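Long-range contact in regulatory protein PCRH (Pseudomonas aeruginosa, PDB 2XCB), which binds the chaperone-binding region of the translocator protein PopD, probably as its type III secretion chaperone: residues Q70-Y75 with F90-C95. Sequence-based numbering, arbitrary orientation.
Sequences QALQSY and FHAAEC
Y75 brings one side of its ring obliquely against H91 CB and the backbone N of A92 where helices 68-81 and 87-98 pack antiparallel, 9.4 Å apart at the segment axes, as neighbours in the all-helical, tetratricopeptide-repeat (TPR) fold known for this chaperone class. From CB, which points toward the partner helix, the tyrosine side chain has CG anti to the carbonyl carbon (chi1 -70°), directing the ring across the interface. CD2 comes to 3.7 Å from A92 N; the next ring atom, CE2, is 3.8 Å from C95 SG. That sulfur lies 82° off the ring normal, which identifies a sulfur-aromatic contact at the ring edge. CZ meets H91 CB at 3.5 Å, and OH continues past this carbon to a hydrogen bond with Q63 of helix 52-64. No hydrogen bond joins the two segments themselves.

Next to the ring, C95 SG also touches A71 CB, while the branched end of L72 packs on C95 CB and A92, with CD2 3.9 Å from A92 CB. The H91 imidazole is held at both nitrogens: NE2 bonds to an acidic side chain of the bound peptide, and Y75 and H91 each pack on apolar side chains of the peptide, placing this interface at the peptide-binding surface. On the other ring nitrogen, ND1 donates to E94 OE2 at 2.9 Å, nearly straight at 170°, with the oxygen close to the imidazole plane but approached from above the carboxylate plane.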
loop_
_atom_site.group_PDB
_atom_site.type_symbol
_atom_site.label_atom_id
_atom_site.label_comp_id
_atom_site.label_asym_id
_atom_site.label_seq_id
_atom_site.Cartn_x
_atom_site.Cartn_y
_atom_site.Cartn_z
ATOM N N GLN A 70 20.931 -8.526 -0.851
ATOM C CA GLN A 70 19.609 -8.226 -1.473
ATOM C C GLN A 70 19.489 -6.754 -1.853
ATOM O O GLN A 70 18.876 -6.435 -2.891
ATOM C CB GLN A 70 18.472 -8.594 -0.546
ATOM C CG GLN A 70 18.439 -10.085 -0.255
ATOM C CD GLN A 70 17.172 -10.439 0.540
ATOM O OE1 GLN A 70 16.118 -9.902 0.265
ATOM N NE2 GLN A 70 17.283 -11.304 1.515
ATOM N N ALA A 71 20.129 -5.868 -1.068
ATOM C CA ALA A 71 20.185 -4.426 -1.405
ATOM C C ALA A 71 20.944 -4.264 -2.696
ATOM O O ALA A 71 20.482 -3.580 -3.608
ATOM C CB ALA A 71 20.844 -3.562 -0.258
ATOM N N LEU A 72 22.043 -5.024 -2.864
ATOM C CA LEU A 72 22.790 -4.866 -4.100
ATOM C C LEU A 72 21.903 -5.267 -5.335
ATOM O O LEU A 72 21.988 -4.601 -6.328
ATOM C CB LEU A 72 24.071 -5.720 -4.092
ATOM C CG LEU A 72 25.242 -5.232 -3.235
ATOM C CD1 LEU A 72 26.258 -6.368 -3.114
ATOM C CD2 LEU A 72 25.885 -4.102 -3.992
ATOM N N GLN A 73 21.160 -6.376 -5.254
ATOM C CA GLN A 73 20.276 -6.799 -6.383
ATOM C C GLN A 73 19.303 -5.684 -6.794
ATOM O O GLN A 73 19.116 -5.423 -7.974
ATOM C CB GLN A 73 19.500 -8.051 -6.046
ATOM C CG GLN A 73 20.488 -9.176 -5.726
ATOM C CD GLN A 73 19.817 -10.473 -5.394
ATOM O OE1 GLN A 73 19.166 -10.631 -4.359
ATOM N NE2 GLN A 73 19.945 -11.422 -6.305
ATOM N N SER A 74 18.739 -5.003 -5.809
ATOM C CA SER A 74 17.770 -3.924 -6.122
ATOM C C SER A 74 18.408 -2.659 -6.742
ATOM O O SER A 74 17.879 -2.004 -7.705
ATOM C CB SER A 74 17.022 -3.579 -4.828
ATOM O OG SER A 74 15.871 -2.805 -5.178
ATOM N N TYR A 75 19.536 -2.268 -6.140
ATOM C CA TYR A 75 20.353 -1.200 -6.653
ATOM C C TYR A 75 20.864 -1.538 -8.035
ATOM O O TYR A 75 20.883 -0.700 -8.905
ATOM C CB TYR A 75 21.548 -0.979 -5.706
ATOM C CG TYR A 75 21.196 -0.377 -4.351
ATOM C CD1 TYR A 75 20.137 0.513 -4.213
ATOM C CD2 TYR A 75 22.064 -0.559 -3.231
ATOM C CE1 TYR A 75 19.824 1.101 -2.996
ATOM C CE2 TYR A 75 21.773 0.010 -2.010
ATOM C CZ TYR A 75 20.667 0.879 -1.907
ATOM O OH TYR A 75 20.404 1.443 -0.690
ATOM N N PHE A 90 26.509 4.623 -5.618
ATOM C CA PHE A 90 26.981 5.105 -4.335
ATOM C C PHE A 90 26.513 4.180 -3.187
ATOM O O PHE A 90 27.384 3.649 -2.427
ATOM C CB PHE A 90 26.509 6.588 -4.081
ATOM C CG PHE A 90 27.010 7.171 -2.750
ATOM C CD1 PHE A 90 28.294 7.726 -2.646
ATOM C CD2 PHE A 90 26.196 7.120 -1.571
ATOM C CE1 PHE A 90 28.788 8.259 -1.415
ATOM C CE2 PHE A 90 26.671 7.586 -0.351
ATOM C CZ PHE A 90 28.010 8.164 -0.273
ATOM N N HIS A 91 25.184 3.935 -3.059
ATOM C CA HIS A 91 24.751 3.104 -1.965
ATOM C C HIS A 91 25.155 1.654 -2.164
ATOM O O HIS A 91 25.359 0.967 -1.184
ATOM C CB HIS A 91 23.255 3.224 -1.708
ATOM C CG HIS A 91 22.919 4.640 -1.258
ATOM N ND1 HIS A 91 23.479 5.158 -0.113
ATOM C CD2 HIS A 91 22.306 5.675 -1.885
ATOM C CE1 HIS A 91 23.126 6.453 0.014
ATOM N NE2 HIS A 91 22.409 6.785 -1.056
ATOM N N ALA A 92 25.275 1.233 -3.415
ATOM C CA ALA A 92 25.798 -0.113 -3.703
ATOM C C ALA A 92 27.253 -0.233 -3.160
ATOM O O ALA A 92 27.685 -1.301 -2.692
ATOM C CB ALA A 92 25.815 -0.384 -5.191
ATOM N N ALA A 93 28.014 0.830 -3.363
ATOM C CA ALA A 93 29.408 0.838 -2.896
ATOM C C ALA A 93 29.439 0.702 -1.368
ATOM O O ALA A 93 30.262 -0.023 -0.825
ATOM C CB ALA A 93 30.072 2.128 -3.371
ATOM N N GLU A 94 28.530 1.403 -0.656
ATOM C CA GLU A 94 28.435 1.173 0.796
ATOM C C GLU A 94 28.176 -0.280 1.224
ATOM O O GLU A 94 28.755 -0.811 2.248
ATOM C CB GLU A 94 27.355 2.047 1.402
ATOM C CG GLU A 94 27.696 3.534 1.308
ATOM C CD GLU A 94 26.570 4.382 1.830
ATOM O OE1 GLU A 94 26.918 5.454 2.367
ATOM O OE2 GLU A 94 25.359 3.966 1.733
ATOM N N CYS A 95 27.282 -0.939 0.475
ATOM C CA CYS A 95 26.961 -2.328 0.743
ATOM C C CYS A 95 28.206 -3.159 0.432
ATOM O O CYS A 95 28.485 -4.052 1.199
ATOM C CB CYS A 95 25.774 -2.861 -0.122
ATOM S SG CYS A 95 24.195 -1.907 0.214
#